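Local structure of conserved domain protein (Porphyromonas gingivalis, 3PNN) at residues Asp26-Gly31 / Asp280-Val285; Phe53-Arg56 / Glu62-Glu65. The protein probably acts as a cytoplasmic glycosyltransferase with a Rossmann-like alpha/beta/alpha fold, forming glycosidic linkages. All coordinates share one frame; numbering follows the deposited sequence.

Overall arrangement
From the N terminus, the chain runs through strand 7-11 into a long loop, whose part 26-31 precedes helix 35-46 and forms the first half of contact 1. After that helix comes strand 50-55, then helix 60-71, and contact 2 joins these two neighbours across a short connection. The chain then passes through the rest of the alpha/beta core and the later strands before residues 280-285, leading into helix 282-294, return to 26-31. Contact 1 thus closes a loop of 248 residues, within which contact 2 is nested. Their centres lie about 22 Å apart and they do not touch: one ties the C-terminal helix to the N-terminal loop, the other packs a helix on the core.

Contact 1 (Asp26-Gly31 / Asp280-Val285); sequences DGIGPG and DDRPGV. With GOL (glycerol), chain F.
With CG trans to the backbone N (chi1 -170°) and the chain extended as far as NE, Arg282 reaches from helix 282-294 to Asp26, whose own chi1 of -175° sends its carboxylate out to meet it. The grip is side-on and two-pronged: NE donates to Asp26 OD2 at 2.8 Å along an almost straight bond, and NH2 to Asp26 OD1 at 2.7 Å on the syn lone pair. Carboxylate and guanidinium are nearly coplanar, 21° apart, and the paired bonds restrict rotation of both groups. Arg282 NH2 also donates to O1 of a glycerol, probably from the crystallisation liquor, at 3.1 Å, while O3 of that glycerol donates a hydrogen bond to Gly27 O, in the residue at the centre of an inverse gamma turn.

Ile28 supplies the apolar half. Its CG1 lies over one guanidinium face, toward the NH2 end, and its CD1 meets both Arg282 CG (3.9 Å) and Val285 CG1 (3.8 Å), so the salt bridge borders a hydrophobic patch. Val286 and Leu289 extend this patch along helix 282-294, and Ile35 of helix 35-46 also touches Ile28. The loop between strand 7-11 and helix 35-46 is thereby fastened against the C-terminal helix.

Contact 2 (Phe53-Arg56 / Glu62-Glu65); sequences FVIR and EFRE
The Phe63 ring carries Ile55 CG2 over the centre of one face and presents its edge to Phe53, which receives it on a face of its own ring. This aromatic pair is T-shaped (edge-to-face), with centroids 5.4 Å apart and planes at 63°. Phe63 CZ comes to 3.8 Å from Phe53 CD1, and Phe63 CE2 stands above the Phe53 plane, displaced toward the rim near CG rather than over the ring centre.

The second interaction is a CH-pi contact. The Ile55 CG2 methyl sits 3.6 Å from the Phe63 centroid and only 11° from the ring normal, so it faces the whole ring rather than one bond of it. A chi1 of 62° places Ile55 CG1 between the backbone N and carbonyl carbon and leaves CG2 beside the N, where it can meet the ring; CD1, at the end of the other branch, comes to 4.1 Å from Phe63 CB. Strand and helix are thus joined here by apolar contacts, no hydrogen bond links 53-56 to 62-65, and one aromatic side chain from the helix fits against two residues that point to the same side of the strand.

All three residues are buried. Leu79 of strand 77-81 touches both phenylalanines, and Leu68 farther along helix 60-71 does the same. Strand 50-55 runs parallel to both 7-11 and 77-81, and the contact packs helix 60-71 against these parallel strands within the beta-alpha-beta unit of 50-55, 60-71 and 77-81, a building block of the Rossmann-like fold.

Contact 1 (Asp26-Gly31 / Asp280-Val285)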
loop_
_atom_site.group_PDB
_atom_site.type_symbol
_atom_site.label_atom_id
_atom_site.label_comp_id
_atom_site.label_asym_id
_atom_site.label_seq_id
_atom_site.Cartn_x
_atom_site.Cartn_y
_atom_site.Cartn_z
ATOM N N ASP A 26 13.960 9.765 6.356
ATOM C CA ASP A 26 14.518 10.540 5.260
ATOM C C ASP A 26 13.716 11.830 5.078
ATOM O O ASP A 26 12.617 11.810 4.530
ATOM C CB ASP A 26 14.525 9.693 3.982
ATOM C CG ASP A 26 15.197 10.390 2.809
ATOM O OD1 ASP A 26 15.658 11.551 2.964
ATOM O OD2 ASP A 26 15.259 9.760 1.724
ATOM N N GLY A 27 14.264 12.944 5.564
ATOM C CA GLY A 27 13.650 14.253 5.401
ATOM C C GLY A 27 13.831 14.730 3.973
ATOM O O GLY A 27 14.649 15.608 3.692
ATOM N N ILE A 28 13.059 14.139 3.066
ATOM C CA ILE A 28 13.326 14.244 1.637
ATOM C C ILE A 28 12.713 15.480 0.964
ATOM O O ILE A 28 13.224 15.948 -0.056
ATOM C CB ILE A 28 12.880 12.956 0.913
ATOM C CG1 ILE A 28 13.424 12.916 -0.512
ATOM C CG2 ILE A 28 11.333 12.804 0.957
ATOM C CD1 ILE A 28 13.395 11.501 -1.137
ATOM N N GLY A 29 11.631 16.014 1.530
ATOM C CA GLY A 29 11.031 17.231 0.999
ATOM C C GLY A 29 11.859 18.456 1.362
ATOM O O GLY A 29 12.763 18.376 2.197
ATOM N N PRO A 30 11.555 19.607 0.740
ATOM C CA PRO A 30 12.374 20.811 0.945
ATOM C C PRO A 30 12.369 21.334 2.392
ATOM O O PRO A 30 13.314 22.019 2.797
ATOM C CB PRO A 30 11.760 21.839 -0.019
ATOM C CG PRO A 30 10.405 21.296 -0.381
ATOM C CD PRO A 30 10.518 19.794 -0.296
ATOM N N GLY A 31 11.335 21.005 3.162
ATOM C CA GLY A 31 11.267 21.406 4.555
ATOM C C GLY A 31 11.681 20.298 5.510
ATOM O O GLY A 31 11.562 20.429 6.729
ATOM N N ASP A 280 19.921 5.521 -6.689
ATOM C CA ASP A 280 20.082 6.494 -7.769
ATOM C C ASP A 280 18.788 7.231 -8.140
ATOM O O ASP A 280 18.840 8.300 -8.753
ATOM C CB ASP A 280 20.662 5.819 -9.020
ATOM C CG ASP A 280 22.185 5.752 -9.002
ATOM O OD1 ASP A 280 22.811 6.541 -8.260
ATOM O OD2 ASP A 280 22.757 4.917 -9.742
ATOM N N ASP A 281 17.636 6.659 -7.782
ATOM C CA ASP A 281 16.336 7.300 -8.037
ATOM C C ASP A 281 16.089 8.486 -7.100
ATOM O O ASP A 281 15.241 9.334 -7.367
ATOM C CB ASP A 281 15.176 6.316 -7.828
ATOM C CG ASP A 281 15.182 5.168 -8.816
ATOM O OD1 ASP A 281 15.793 5.309 -9.890
ATOM O OD2 ASP A 281 14.569 4.121 -8.508
ATOM N N ARG A 282 16.797 8.531 -5.978
ATOM C CA ARG A 282 16.442 9.499 -4.931
ATOM C C ARG A 282 16.512 10.997 -5.333
ATOM O O ARG A 282 15.597 11.761 -5.038
ATOM C CB ARG A 282 17.239 9.240 -3.649
ATOM C CG ARG A 282 16.727 10.061 -2.469
ATOM C CD ARG A 282 17.545 9.818 -1.184
ATOM N NE ARG A 282 17.086 10.719 -0.134
ATOM C CZ ARG A 282 17.504 11.973 -0.010
ATOM N NH1 ARG A 282 18.405 12.456 -0.861
ATOM N NH2 ARG A 282 17.033 12.741 0.971
ATOM N N PRO A 283 17.600 11.427 -5.987
ATOM C CA PRO A 283 17.675 12.851 -6.351
ATOM C C PRO A 283 16.478 13.306 -7.206
ATOM O O PRO A 283 16.041 14.452 -7.086
ATOM C CB PRO A 283 18.983 12.932 -7.148
ATOM C CG PRO A 283 19.818 11.855 -6.553
ATOM C CD PRO A 283 18.862 10.724 -6.280
ATOM N N GLY A 284 15.936 12.415 -8.025
ATOM C CA GLY A 284 14.804 12.770 -8.864
ATOM C C GLY A 284 13.570 13.013 -8.020
ATOM O O GLY A 284 12.754 13.884 -8.320
ATOM N N VAL A 285 13.433 12.239 -6.951
ATOM C CA VAL A 285 12.314 12.408 -6.037
ATOM C C VAL A 285 12.477 13.712 -5.251
ATOM O O VAL A 285 11.521 14.468 -5.100
ATOM C CB VAL A 285 12.172 11.197 -5.084
ATOM C CG1 VAL A 285 11.046 11.450 -4.069
ATOM C CG2 VAL A 285 11.898 9.920 -5.898
HETATM C C1 GOL F . 16.416 16.716 0.659
HETATM O O1 GOL F . 17.399 15.829 1.148
HETATM C C2 GOL F . 16.808 18.148 1.008
HETATM O O2 GOL F . 16.900 18.925 -0.166
HETATM C C3 GOL F . 15.780 18.761 1.951
HETATM O O3 GOL F . 15.773 18.059 3.172
#

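Contact 2 (Phe53-Arg56 / Glu62-Glu65)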
loop_
_atom_site.group_PDB
_atom_site.type_symbol
_atom_site.label_atom_id
_atom_site.label_comp_id
_atom_site.label_asym_id
_atom_site.label_seq_id
_atom_site.Cartn_x
_atom_site.Cartn_y
_atom_site.Cartn_z
ATOM N N PHE A 53 -1.852 3.016 11.895
ATOM C CA PHE A 53 -0.570 2.484 11.439
ATOM C C PHE A 53 -0.414 1.070 11.952
ATOM O O PHE A 53 -0.570 0.832 13.150
ATOM C CB PHE A 53 0.604 3.313 11.990
ATOM C CG PHE A 53 0.599 4.749 11.522
ATOM C CD1 PHE A 53 1.220 5.099 10.325
ATOM C CD2 PHE A 53 -0.036 5.733 12.269
ATOM C CE1 PHE A 53 1.221 6.429 9.882
ATOM C CE2 PHE A 53 -0.051 7.070 11.834
ATOM C CZ PHE A 53 0.579 7.414 10.641
ATOM N N VAL A 54 -0.095 0.132 11.066
ATOM C CA VAL A 54 0.382 -1.160 11.560
ATOM C C VAL A 54 1.913 -1.107 11.628
ATOM O O VAL A 54 2.576 -0.811 10.634
ATOM C CB VAL A 54 -0.101 -2.355 10.707
ATOM C CG1 VAL A 54 0.252 -2.163 9.234
ATOM C CG2 VAL A 54 0.460 -3.672 11.270
ATOM N N ILE A 55 2.454 -1.358 12.815
ATOM C CA ILE A 55 3.896 -1.371 13.033
ATOM C C ILE A 55 4.250 -2.656 13.782
ATOM O O ILE A 55 3.424 -3.569 13.867
ATOM C CB ILE A 55 4.362 -0.142 13.851
ATOM C CG1 ILE A 55 3.726 -0.133 15.245
ATOM C CG2 ILE A 55 4.051 1.174 13.112
ATOM C CD1 ILE A 55 4.474 0.809 16.226
ATOM N N ARG A 56 5.470 -2.744 14.317
ATOM C CA ARG A 56 5.817 -3.857 15.200
ATOM C C ARG A 56 6.309 -3.323 16.539
ATOM O O ARG A 56 6.781 -2.196 16.618
ATOM C CB ARG A 56 6.847 -4.781 14.536
ATOM C CG ARG A 56 6.409 -5.186 13.132
ATOM C CD ARG A 56 7.273 -6.281 12.490
ATOM N NE ARG A 56 6.791 -6.525 11.130
ATOM C CZ ARG A 56 7.563 -6.573 10.045
ATOM N NH1 ARG A 56 8.889 -6.449 10.151
ATOM N NH2 ARG A 56 7.008 -6.773 8.853
ATOM N N GLU A 62 10.357 4.317 19.266
ATOM C CA GLU A 62 10.810 5.376 18.376
ATOM C C GLU A 62 9.705 5.822 17.440
ATOM O O GLU A 62 9.656 6.991 17.050
ATOM C CB GLU A 62 12.064 4.949 17.606
ATOM C CG GLU A 62 13.222 4.642 18.567
ATOM C CD GLU A 62 14.588 4.566 17.899
ATOM O OE1 GLU A 62 14.665 4.183 16.716
ATOM O OE2 GLU A 62 15.597 4.878 18.577
ATOM N N PHE A 63 8.815 4.904 17.069
ATOM C CA PHE A 63 7.705 5.302 16.208
ATOM C C PHE A 63 6.864 6.357 16.933
ATOM O O PHE A 63 6.485 7.372 16.356
ATOM C CB PHE A 63 6.830 4.104 15.807
ATOM C CG PHE A 63 5.976 4.367 14.590
ATOM C CD1 PHE A 63 6.452 4.065 13.318
ATOM C CD2 PHE A 63 4.704 4.926 14.716
ATOM C CE1 PHE A 63 5.678 4.315 12.183
ATOM C CE2 PHE A 63 3.919 5.183 13.588
ATOM C CZ PHE A 63 4.407 4.872 12.324
ATOM N N ARG A 64 6.580 6.108 18.207
ATOM C CA ARG A 64 5.801 7.058 18.989
ATOM C C ARG A 64 6.558 8.381 19.123
ATOM O O ARG A 64 5.980 9.450 18.976
ATOM C CB ARG A 64 5.477 6.487 20.371
ATOM C CG ARG A 64 4.503 5.285 20.359
ATOM C CD ARG A 64 4.301 4.756 21.786
ATOM N NE ARG A 64 3.350 3.647 21.862
ATOM C CZ ARG A 64 2.031 3.803 21.906
ATOM N NH1 ARG A 64 1.515 5.026 21.852
ATOM N NH2 ARG A 64 1.230 2.740 21.984
ATOM N N GLU A 65 7.860 8.303 19.383
ATOM C CA GLU A 65 8.660 9.510 19.610
ATOM C C GLU A 65 8.834 10.373 18.365
ATOM O O GLU A 65 8.715 11.599 18.421
ATOM C CB GLU A 65 10.059 9.135 20.116
ATOM C CG GLU A 65 10.115 8.586 21.521
ATOM C CD GLU A 65 11.529 8.170 21.909
ATOM O OE1 GLU A 65 12.459 8.377 21.092
ATOM O OE2 GLU A 65 11.707 7.633 23.023
#